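PDB 4IND: C381 turret protein from Sulfolobus turreted icosahedral virus, which probably builds, as a pentamer, the turrets of the viral capsid, each chain having three jelly-roll domains in a row. Local coordinates for residues S114-F122 and R154-H162; T163-R174 and E237-G248. One frame throughout, in Å; residues are numbered along the deposited sequence.

Both interactions involve the second jelly-roll domain of the turret chain. Interaction 1 joins it to the first domain: strand 114-122 of that domain lies against strand 155-158. Interaction 2 lies within the second domain, where strand 168-172 pairs with strand 238-243. The two follow in series along the chain, since H162 closes one and T163 opens the next. Their centres are about 15 Å apart. They touch through I121, whose CD1 is 4.0 Å from I169 CG2, and through I161, whose CD1 is 4.3 Å from I169 CD1. R154 at one end of interaction 1, and R172 and E237 at one end of interaction 2, bind dihydrogenphosphate ions.

Interaction 1: S114-F122 and R154-H162; sequences SEFEIYDIF and RINIPKIIH. With 2HP (dihydrogenphosphate ion), chain Y.
Y119 and I121 of strand 114-122 pack on I155, I157, P158 and I160. This is an interface between two jelly-roll domains. Strand 114-124 is the outermost strand, within this chain, of one sheet of the first domain, and strand 155-163 holds the same position in a sheet of the second. The axes of 114-122 and 155-158 run 140° apart and come no closer than 8.3 Å. The two strands therefore meet through side chains and do not pair.

The aromatic contacts centre on Y119. P158 lies over one face of its ring as a CH-pi contact, with CD 3.9 Å from the centroid and displaced toward CE2. The Y119 CG sits beside the backbone N (chi1 -61°), and this lays the ring alongside 155-158, with I157 against CB on the same side as P158. Q126 of the second subunit also packs on P158, and G127 of that subunit on Y119.

The aliphatic contacts to Y119 also come from that side. I157 slides past Y119 in the opposite direction, with CG1 3.7 Å from Y119 CB. I121 crosses I157 at a slant, CD1 to CD1 4.0 Å. After the corner at K159, an inverse gamma turn, I160 comes back to the same side of Y119. Its CD1 lies 3.9 Å from Y119 CD2 and also reaches F116 CZ. I160 and I161 form a classic beta bulge opposite F255.

Charged groups lie at the margins. E117 turns its carboxylate away to a salt bridge with K85. R154 has salt bridges to E260 and, in the second subunit, to E125 and D238. Its chain is extended from CG to NE, which carries the guanidinium to the dihydrogenphosphate ion. NH1 meets O2 of that ion in the guanidinium plane, at 2.8 Å and 172°.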
loop_
_atom_site.group_PDB
_atom_site.type_symbol
_atom_site.label_atom_id
_atom_site.label_comp_id
_atom_site.label_asym_id
_atom_site.label_seq_id
_atom_site.Cartn_x
_atom_site.Cartn_y
_atom_site.Cartn_z
ATOM N N SER A 114 20.890 -1.402 38.804
ATOM C CA SER A 114 21.012 -1.360 37.352
ATOM C C SER A 114 19.788 -0.818 36.658
ATOM O O SER A 114 18.666 -0.924 37.163
ATOM C CB SER A 114 21.393 -2.731 36.800
ATOM O OG SER A 114 20.439 -3.694 37.175
ATOM N N GLU A 115 20.040 -0.221 35.497
ATOM C CA GLU A 115 19.001 0.251 34.587
ATOM C C GLU A 115 18.369 -0.973 33.940
ATOM O O GLU A 115 19.028 -2.003 33.786
ATOM C CB GLU A 115 19.651 1.147 33.527
ATOM C CG GLU A 115 18.674 1.826 32.578
ATOM C CD GLU A 115 18.292 0.970 31.385
ATOM O OE1 GLU A 115 18.968 -0.048 31.120
ATOM O OE2 GLU A 115 17.308 1.319 30.700
ATOM N N PHE A 116 17.098 -0.881 33.563
ATOM C CA PHE A 116 16.420 -2.020 32.935
ATOM C C PHE A 116 15.255 -1.520 32.098
ATOM O O PHE A 116 14.607 -0.531 32.469
ATOM C CB PHE A 116 15.886 -2.945 34.024
ATOM C CG PHE A 116 15.326 -4.255 33.517
ATOM C CD1 PHE A 116 16.140 -5.378 33.418
ATOM C CD2 PHE A 116 13.987 -4.379 33.197
ATOM C CE1 PHE A 116 15.626 -6.599 32.982
ATOM C CE2 PHE A 116 13.456 -5.593 32.753
ATOM C CZ PHE A 116 14.278 -6.706 32.648
ATOM N N GLU A 117 14.987 -2.199 30.983
ATOM C CA GLU A 117 13.863 -1.861 30.106
ATOM C C GLU A 117 12.765 -2.884 30.318
ATOM O O GLU A 117 12.916 -4.059 29.989
ATOM C CB GLU A 117 14.292 -1.915 28.636
ATOM C CG GLU A 117 15.496 -1.063 28.317
ATOM C CD GLU A 117 15.107 0.373 28.143
ATOM O OE1 GLU A 117 14.044 0.594 27.536
ATOM O OE2 GLU A 117 15.840 1.267 28.616
ATOM N N ILE A 118 11.658 -2.451 30.893
ATOM C CA ILE A 118 10.483 -3.307 31.002
ATOM C C ILE A 118 9.709 -3.211 29.694
ATOM O O ILE A 118 9.263 -2.127 29.330
ATOM C CB ILE A 118 9.568 -2.829 32.165
ATOM C CG1 ILE A 118 10.285 -3.020 33.519
ATOM C CG2 ILE A 118 8.252 -3.581 32.165
ATOM C CD1 ILE A 118 9.550 -2.383 34.690
ATOM N N TYR A 119 9.535 -4.331 28.990
ATOM C CA TYR A 119 8.709 -4.332 27.783
ATOM C C TYR A 119 7.356 -4.898 28.137
ATOM O O TYR A 119 7.260 -5.862 28.901
ATOM C CB TYR A 119 9.336 -5.207 26.678
ATOM C CG TYR A 119 10.689 -4.734 26.236
ATOM C CD1 TYR A 119 10.850 -3.974 25.079
ATOM C CD2 TYR A 119 11.811 -5.041 26.977
ATOM C CE1 TYR A 119 12.114 -3.537 24.677
ATOM C CE2 TYR A 119 13.057 -4.618 26.582
ATOM C CZ TYR A 119 13.206 -3.859 25.443
ATOM O OH TYR A 119 14.482 -3.443 25.091
ATOM N N ASP A 120 6.302 -4.332 27.562
ATOM C CA ASP A 120 4.975 -4.870 27.810
ATOM C C ASP A 120 4.125 -4.728 26.565
ATOM O O ASP A 120 4.475 -3.998 25.619
ATOM C CB ASP A 120 4.323 -4.146 28.993
ATOM C CG ASP A 120 3.423 -5.055 29.804
ATOM O OD1 ASP A 120 2.923 -6.050 29.237
ATOM O OD2 ASP A 120 3.222 -4.799 31.025
ATOM N N ILE A 121 3.008 -5.439 26.549
ATOM C CA ILE A 121 2.154 -5.434 25.371
ATOM C C ILE A 121 0.738 -5.138 25.837
ATOM O O ILE A 121 0.283 -5.681 26.853
ATOM C CB ILE A 121 2.218 -6.766 24.646
ATOM C CG1 ILE A 121 3.648 -7.012 24.148
ATOM C CG2 ILE A 121 1.212 -6.785 23.488
ATOM C CD1 ILE A 121 3.895 -8.420 23.635
ATOM N N PHE A 122 0.040 -4.269 25.112
ATOM C CA PHE A 122 -1.288 -3.833 25.553
ATOM C C PHE A 122 -2.182 -3.644 24.357
ATOM O O PHE A 122 -1.903 -2.813 23.495
ATOM C CB PHE A 122 -1.171 -2.534 26.359
ATOM C CG PHE A 122 -2.508 -1.920 26.761
ATOM C CD1 PHE A 122 -3.482 -2.673 27.402
ATOM C CD2 PHE A 122 -2.747 -0.584 26.543
ATOM C CE1 PHE A 122 -4.702 -2.102 27.790
ATOM C CE2 PHE A 122 -3.960 0.009 26.921
ATOM C CZ PHE A 122 -4.934 -0.756 27.554
ATOM N N ARG A 154 8.051 -3.886 14.524
ATOM C CA ARG A 154 7.686 -5.205 14.975
ATOM C C ARG A 154 7.778 -5.218 16.478
ATOM O O ARG A 154 8.378 -4.322 17.081
ATOM C CB ARG A 154 8.679 -6.238 14.427
ATOM C CG ARG A 154 10.132 -5.879 14.735
ATOM C CD ARG A 154 11.089 -7.016 14.361
ATOM N NE ARG A 154 12.488 -6.608 14.521
ATOM C CZ ARG A 154 13.525 -7.366 14.172
ATOM N NH1 ARG A 154 13.310 -8.551 13.642
ATOM N NH2 ARG A 154 14.767 -6.948 14.356
ATOM N N ILE A 155 7.184 -6.228 17.083
ATOM C CA ILE A 155 7.442 -6.517 18.487
ATOM C C ILE A 155 8.791 -7.224 18.526
ATOM O O ILE A 155 9.005 -8.198 17.802
ATOM C CB ILE A 155 6.367 -7.449 19.055
ATOM C CG1 ILE A 155 5.016 -6.716 19.112
ATOM C CG2 ILE A 155 6.744 -7.936 20.463
ATOM C CD1 ILE A 155 3.869 -7.636 19.505
ATOM N N ASN A 156 9.714 -6.705 19.334
ATOM C CA ASN A 156 11.038 -7.328 19.484
ATOM C C ASN A 156 11.492 -7.223 20.953
ATOM O O ASN A 156 12.214 -6.320 21.330
ATOM C CB ASN A 156 12.044 -6.694 18.537
ATOM C CG ASN A 156 13.383 -7.427 18.532
ATOM O OD1 ASN A 156 13.525 -8.459 19.184
ATOM N ND2 ASN A 156 14.367 -6.892 17.801
ATOM N N ILE A 157 11.027 -8.156 21.771
ATOM C CA ILE A 157 11.414 -8.213 23.189
ATOM C C ILE A 157 12.568 -9.194 23.360
ATOM O O ILE A 157 12.478 -10.323 22.891
ATOM C CB ILE A 157 10.241 -8.693 24.033
ATOM C CG1 ILE A 157 9.066 -7.707 23.904
ATOM C CG2 ILE A 157 10.640 -8.847 25.511
ATOM C CD1 ILE A 157 7.776 -8.245 24.521
ATOM N N PRO A 158 13.660 -8.758 24.029
ATOM C CA PRO A 158 14.847 -9.613 24.185
ATOM C C PRO A 158 14.572 -10.795 25.109
ATOM O O PRO A 158 13.479 -10.877 25.679
ATOM C CB PRO A 158 15.900 -8.664 24.770
ATOM C CG PRO A 158 15.121 -7.549 25.400
ATOM C CD PRO A 158 13.872 -7.402 24.569
ATOM N N LYS A 159 15.534 -11.709 25.228
ATOM C CA LYS A 159 15.317 -12.945 25.963
ATOM C C LYS A 159 15.386 -12.658 27.465
ATOM O O LYS A 159 16.405 -12.857 28.099
ATOM C CB LYS A 159 16.336 -14.010 25.544
ATOM C CG LYS A 159 16.089 -15.381 26.161
ATOM C CD LYS A 159 17.316 -16.297 25.995
ATOM C CE LYS A 159 17.540 -16.673 24.537
ATOM N NZ LYS A 159 18.606 -17.702 24.387
ATOM N N ILE A 160 14.278 -12.174 28.019
ATOM C CA ILE A 160 14.249 -11.751 29.422
ATOM C C ILE A 160 12.975 -12.184 30.156
ATOM O O ILE A 160 12.801 -11.889 31.340
ATOM C CB ILE A 160 14.344 -10.210 29.537
ATOM C CG1 ILE A 160 13.190 -9.575 28.769
ATOM C CG2 ILE A 160 15.698 -9.696 29.039
ATOM C CD1 ILE A 160 13.034 -8.061 29.033
ATOM N N ILE A 161 12.060 -12.843 29.451
ATOM C CA ILE A 161 10.801 -13.247 30.065
ATOM C C ILE A 161 10.991 -14.579 30.751
ATOM O O ILE A 161 11.406 -15.561 30.131
ATOM C CB ILE A 161 9.655 -13.391 29.039
ATOM C CG1 ILE A 161 9.518 -12.144 28.172
ATOM C CG2 ILE A 161 8.334 -13.711 29.751
ATOM C CD1 ILE A 161 8.641 -12.359 26.925
ATOM N N HIS A 162 10.691 -14.628 32.043
ATOM C CA HIS A 162 10.876 -15.866 32.800
ATOM C C HIS A 162 9.579 -16.616 33.021
ATOM O O HIS A 162 8.574 -16.031 33.445
ATOM C CB HIS A 162 11.498 -15.584 34.185
ATOM C CG HIS A 162 12.866 -15.002 34.119
ATOM N ND1 HIS A 162 14.001 -15.782 34.055
ATOM C CD2 HIS A 162 13.296 -13.718 34.095
ATOM C CE1 HIS A 162 15.066 -15.006 34.004
ATOM N NE2 HIS A 162 14.665 -13.746 34.032
HETATM P P 2HP Y . 16.406 -10.974 13.573
HETATM O O1 2HP Y . 16.979 -12.078 12.634
HETATM O O2 2HP Y . 15.606 -9.970 12.804
HETATM O O3 2HP Y . 17.500 -10.136 14.141
HETATM O O4 2HP Y . 15.549 -11.647 14.681
#

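Interaction 2: T163-R174 and E237-G248; sequences TSGNGYISFRLR and EDVKFSVTYGGG. With 2HP (dihydrogenphosphate ion), chain V; 2HP (dihydrogenphosphate ion), chain U.
I169 and F241 form a hydrogen-bonded antiparallel pair, as do F171 and V239. In each pair both backbone N-H groups and both carbonyls are used. The F241 N to I169 O bond is 2.7 Å long and nearly straight at 171°. The ladder continues at both ends, with V243 N giving to G167 O and L173 N to E237 O. Carbonyl oxygens of F241, V239 and E237 also receive CA-H contacts from Y168, S170 and R172.

Near T163 the turn is held by side chain and water. T163 OG1 accepts from G165 N, an ST turn, and donates to N166 O at 2.8 Å. Water 1 accepts from G167 N and donates to V243 O, 2.7 Å away. G246 N gives to G165 O. G165 CA lies over one face of the Y245 ring, 3.5 Å from its centroid.

On one face of the sheet I169 packs on F241, and F171 on V239, which L173 also touches. F241 turns its ring edge to I169, with CD2 3.8 Å from I169 CG1. On the other face, S170 OG is satisfied by N102.

At the far end E237 N donates to O2 of one dihydrogenphosphate ion at 2.7 Å. R172 NH2 binds O1 of another; a bend at chi3 (70°) turns the guanidinium so that O1 lies at its edge, in its plane. R172 NH1 bridges to E125. The strands are neighbours in an antiparallel sheet of a jelly roll, with their phosphate-binding ends at a subunit interface.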
loop_
_atom_site.group_PDB
_atom_site.type_symbol
_atom_site.label_atom_id
_atom_site.label_comp_id
_atom_site.label_asym_id
_atom_site.label_seq_id
_atom_site.Cartn_x
_atom_site.Cartn_y
_atom_site.Cartn_z
ATOM N N THR A 163 9.622 -17.930 32.799
ATOM C CA THR A 163 8.465 -18.762 33.092
ATOM C C THR A 163 8.900 -20.026 33.771
ATOM O O THR A 163 10.014 -20.525 33.557
ATOM C CB THR A 163 7.619 -19.099 31.824
ATOM O OG1 THR A 163 6.511 -19.922 32.212
ATOM C CG2 THR A 163 8.475 -19.854 30.768
ATOM N N SER A 164 8.035 -20.559 34.615
ATOM C CA SER A 164 8.325 -21.838 35.204
ATOM C C SER A 164 7.235 -22.852 34.858
ATOM O O SER A 164 7.091 -23.870 35.532
ATOM C CB SER A 164 8.510 -21.699 36.717
ATOM O OG SER A 164 7.375 -21.088 37.289
ATOM N N GLY A 165 6.475 -22.587 33.797
ATOM C CA GLY A 165 5.498 -23.564 33.340
ATOM C C GLY A 165 4.091 -23.052 33.062
ATOM O O GLY A 165 3.247 -23.794 32.568
ATOM N N ASN A 166 3.822 -21.798 33.395
ATOM C CA ASN A 166 2.570 -21.180 32.976
ATOM C C ASN A 166 2.784 -19.735 32.587
ATOM O O ASN A 166 3.883 -19.201 32.757
ATOM C CB ASN A 166 1.482 -21.333 34.038
ATOM C CG ASN A 166 1.937 -20.869 35.387
ATOM O OD1 ASN A 166 2.641 -19.866 35.495
ATOM N ND2 ASN A 166 1.559 -21.602 36.433
ATOM N N GLY A 167 1.745 -19.118 32.034
ATOM C CA GLY A 167 1.828 -17.738 31.590
ATOM C C GLY A 167 1.115 -17.586 30.253
ATOM O O GLY A 167 0.949 -18.558 29.498
ATOM N N TYR A 168 0.703 -16.361 29.956
ATOM C CA TYR A 168 0.000 -16.063 28.719
ATOM C C TYR A 168 0.492 -14.757 28.166
ATOM O O TYR A 168 0.833 -13.851 28.917
ATOM C CB TYR A 168 -1.506 -15.911 28.987
ATOM C CG TYR A 168 -2.177 -17.151 29.517
ATOM C CD1 TYR A 168 -2.548 -18.179 28.674
ATOM C CD2 TYR A 168 -2.440 -17.284 30.876
ATOM C CE1 TYR A 168 -3.158 -19.316 29.165
ATOM C CE2 TYR A 168 -3.053 -18.409 31.375
ATOM C CZ TYR A 168 -3.406 -19.424 30.513
ATOM O OH TYR A 168 -4.017 -20.548 31.003
ATOM N N ILE A 169 0.506 -14.656 26.842
ATOM C CA ILE A 169 0.677 -13.370 26.184
ATOM C C ILE A 169 -0.385 -13.327 25.087
ATOM O O ILE A 169 -0.527 -14.269 24.335
ATOM C CB ILE A 169 2.074 -13.226 25.567
ATOM C CG1 ILE A 169 3.146 -13.462 26.632
ATOM C CG2 ILE A 169 2.243 -11.836 24.934
ATOM C CD1 ILE A 169 4.578 -13.369 26.118
ATOM N N SER A 170 -1.175 -12.260 25.037
ATOM C CA SER A 170 -2.139 -12.113 23.944
ATOM C C SER A 170 -1.854 -10.831 23.182
ATOM O O SER A 170 -1.344 -9.873 23.750
ATOM C CB SER A 170 -3.569 -12.051 24.489
ATOM O OG SER A 170 -3.914 -13.254 25.134
ATOM N N PHE A 171 -2.219 -10.803 21.903
ATOM C CA PHE A 171 -2.115 -9.575 21.120
ATOM C C PHE A 171 -3.043 -9.655 19.912
ATOM O O PHE A 171 -3.445 -10.739 19.513
ATOM C CB PHE A 171 -0.655 -9.296 20.718
ATOM C CG PHE A 171 0.109 -10.514 20.285
ATOM C CD1 PHE A 171 0.074 -10.948 18.967
ATOM C CD2 PHE A 171 0.880 -11.218 21.191
ATOM C CE1 PHE A 171 0.782 -12.074 18.562
ATOM C CE2 PHE A 171 1.595 -12.344 20.794
ATOM C CZ PHE A 171 1.547 -12.776 19.477
ATOM N N ARG A 172 -3.409 -8.505 19.361
ATOM C CA ARG A 172 -4.275 -8.455 18.181
ATOM C C ARG A 172 -3.404 -8.228 16.965
ATOM O O ARG A 172 -2.540 -7.359 16.981
ATOM C CB ARG A 172 -5.280 -7.291 18.287
ATOM C CG ARG A 172 -6.192 -7.185 17.082
ATOM C CD ARG A 172 -6.675 -5.770 16.773
ATOM N NE ARG A 172 -5.605 -4.907 16.268
ATOM C CZ ARG A 172 -5.790 -3.621 15.964
ATOM N NH1 ARG A 172 -6.989 -3.062 16.131
ATOM N NH2 ARG A 172 -4.787 -2.876 15.514
ATOM N N LEU A 173 -3.622 -9.005 15.908
ATOM C CA LEU A 173 -2.911 -8.791 14.647
ATOM C C LEU A 173 -3.917 -8.499 13.557
ATOM O O LEU A 173 -4.887 -9.240 13.406
ATOM C CB LEU A 173 -2.112 -10.033 14.258
ATOM C CG LEU A 173 -1.065 -10.507 15.253
ATOM C CD1 LEU A 173 -0.368 -11.758 14.715
ATOM C CD2 LEU A 173 -0.046 -9.403 15.513
ATOM N N ARG A 174 -3.702 -7.438 12.788
ATOM C CA ARG A 174 -4.616 -7.162 11.687
ATOM C C ARG A 174 -4.205 -8.071 10.537
ATOM O O ARG A 174 -3.204 -8.770 10.635
ATOM C CB ARG A 174 -4.514 -5.708 11.267
ATOM C CG ARG A 174 -3.108 -5.343 10.845
ATOM C CD ARG A 174 -3.096 -4.111 9.981
ATOM N NE ARG A 174 -1.734 -3.769 9.610
ATOM C CZ ARG A 174 -0.945 -2.944 10.293
ATOM N NH1 ARG A 174 -1.376 -2.343 11.402
ATOM N NH2 ARG A 174 0.287 -2.717 9.850
ATOM N N GLU A 237 -8.454 -12.086 14.783
ATOM C CA GLU A 237 -7.253 -11.278 14.920
ATOM C C GLU A 237 -6.588 -11.437 16.273
ATOM O O GLU A 237 -5.446 -11.044 16.439
ATOM C CB GLU A 237 -7.572 -9.797 14.652
ATOM C CG GLU A 237 -8.168 -9.585 13.265
ATOM C CD GLU A 237 -8.316 -8.123 12.856
ATOM O OE1 GLU A 237 -7.878 -7.231 13.606
ATOM O OE2 GLU A 237 -8.903 -7.869 11.773
ATOM N N ASP A 238 -7.310 -11.984 17.241
ATOM C CA ASP A 238 -6.738 -12.098 18.580
ATOM C C ASP A 238 -5.923 -13.381 18.724
ATOM O O ASP A 238 -6.421 -14.497 18.562
ATOM C CB ASP A 238 -7.809 -11.950 19.664
ATOM C CG ASP A 238 -8.297 -10.492 19.817
ATOM O OD1 ASP A 238 -7.511 -9.611 20.243
ATOM O OD2 ASP A 238 -9.471 -10.226 19.508
ATOM N N VAL A 239 -4.642 -13.198 18.977
ATOM C CA VAL A 239 -3.701 -14.319 19.063
ATOM C C VAL A 239 -3.371 -14.559 20.533
ATOM O O VAL A 239 -3.195 -13.607 21.299
ATOM C CB VAL A 239 -2.434 -14.017 18.271
ATOM C CG1 VAL A 239 -1.416 -15.160 18.398
ATOM C CG2 VAL A 239 -2.783 -13.759 16.804
ATOM N N LYS A 240 -3.296 -15.824 20.929
ATOM C CA LYS A 240 -2.969 -16.156 22.322
ATOM C C LYS A 240 -1.795 -17.124 22.420
ATOM O O LYS A 240 -1.811 -18.198 21.816
ATOM C CB LYS A 240 -4.196 -16.744 22.998
ATOM C CG LYS A 240 -4.007 -17.049 24.464
ATOM C CD LYS A 240 -5.302 -17.591 25.041
ATOM C CE LYS A 240 -5.122 -18.067 26.462
ATOM N NZ LYS A 240 -6.374 -18.698 26.979
ATOM N N PHE A 241 -0.770 -16.732 23.169
ATOM C CA PHE A 241 0.353 -17.621 23.446
ATOM C C PHE A 241 0.189 -18.126 24.878
ATOM O O PHE A 241 -0.079 -17.339 25.781
ATOM C CB PHE A 241 1.669 -16.873 23.292
ATOM C CG PHE A 241 2.812 -17.525 24.011
ATOM C CD1 PHE A 241 3.315 -18.740 23.579
ATOM C CD2 PHE A 241 3.374 -16.925 25.132
ATOM C CE1 PHE A 241 4.365 -19.352 24.241
ATOM C CE2 PHE A 241 4.433 -17.520 25.801
ATOM C CZ PHE A 241 4.927 -18.751 25.358
ATOM N N SER A 242 0.307 -19.434 25.075
ATOM C CA SER A 242 0.169 -20.028 26.404
ATOM C C SER A 242 1.360 -20.907 26.688
ATOM O O SER A 242 1.748 -21.717 25.838
ATOM C CB SER A 242 -1.083 -20.906 26.493
ATOM O OG SER A 242 -2.193 -20.302 25.864
ATOM N N VAL A 243 1.936 -20.773 27.881
ATOM C CA VAL A 243 2.958 -21.723 28.335
ATOM C C VAL A 243 2.201 -22.876 28.981
ATOM O O VAL A 243 1.383 -22.656 29.883
ATOM C CB VAL A 243 3.899 -21.086 29.374
ATOM C CG1 VAL A 243 4.947 -22.100 29.818
ATOM C CG2 VAL A 243 4.574 -19.841 28.808
ATOM N N THR A 244 2.462 -24.106 28.547
ATOM C CA THR A 244 1.588 -25.217 28.954
ATOM C C THR A 244 2.261 -26.337 29.725
ATOM O O THR A 244 1.594 -27.278 30.158
ATOM C CB THR A 244 0.875 -25.835 27.729
ATOM O OG1 THR A 244 1.867 -26.296 26.809
ATOM C CG2 THR A 244 -0.023 -24.818 27.027
ATOM N N TYR A 245 3.576 -26.270 29.885
ATOM C CA TYR A 245 4.282 -27.432 30.435
ATOM C C TYR A 245 4.075 -27.673 31.932
ATOM O O TYR A 245 4.351 -28.758 32.432
ATOM C CB TYR A 245 5.768 -27.457 30.039
ATOM C CG TYR A 245 6.646 -26.364 30.616
ATOM C CD1 TYR A 245 7.265 -26.525 31.847
ATOM C CD2 TYR A 245 6.891 -25.196 29.911
ATOM C CE1 TYR A 245 8.092 -25.543 32.369
ATOM C CE2 TYR A 245 7.713 -24.220 30.418
ATOM C CZ TYR A 245 8.320 -24.410 31.649
ATOM O OH TYR A 245 9.140 -23.443 32.184
ATOM N N GLY A 246 3.578 -26.674 32.643
ATOM C CA GLY A 246 3.124 -26.907 34.003
ATOM C C GLY A 246 4.020 -26.328 35.074
ATOM O O GLY A 246 5.213 -26.641 35.128
ATOM N N GLY A 247 3.418 -25.518 35.947
ATOM C CA GLY A 247 4.133 -24.708 36.919
ATOM C C GLY A 247 5.157 -25.391 37.816
ATOM O O GLY A 247 6.167 -24.783 38.190
ATOM N N GLY A 248 4.916 -26.645 38.175
ATOM C CA GLY A 248 5.795 -27.301 39.128
ATOM C C GLY A 248 6.812 -28.252 38.527
ATOM O O GLY A 248 7.465 -29.015 39.243
HETATM P P 2HP V . -11.269 -12.164 17.191
HETATM O O1 2HP V . -10.591 -13.566 17.175
HETATM O O2 2HP V . -10.502 -11.178 16.368
HETATM O O3 2HP V . -11.120 -11.574 18.550
HETATM O O4 2HP V . -12.773 -12.186 16.808
HETATM P P 2HP U . -1.053 -1.730 15.620
HETATM O O1 2HP U . -1.607 -3.015 15.058
HETATM O O2 2HP U . -2.243 -1.218 16.370
HETATM O O3 2HP U . -0.653 -0.792 14.438
HETATM O O4 2HP U . 0.117 -1.927 16.635
HETATM O O HOH W 1 -0.548 -21.054 30.992
#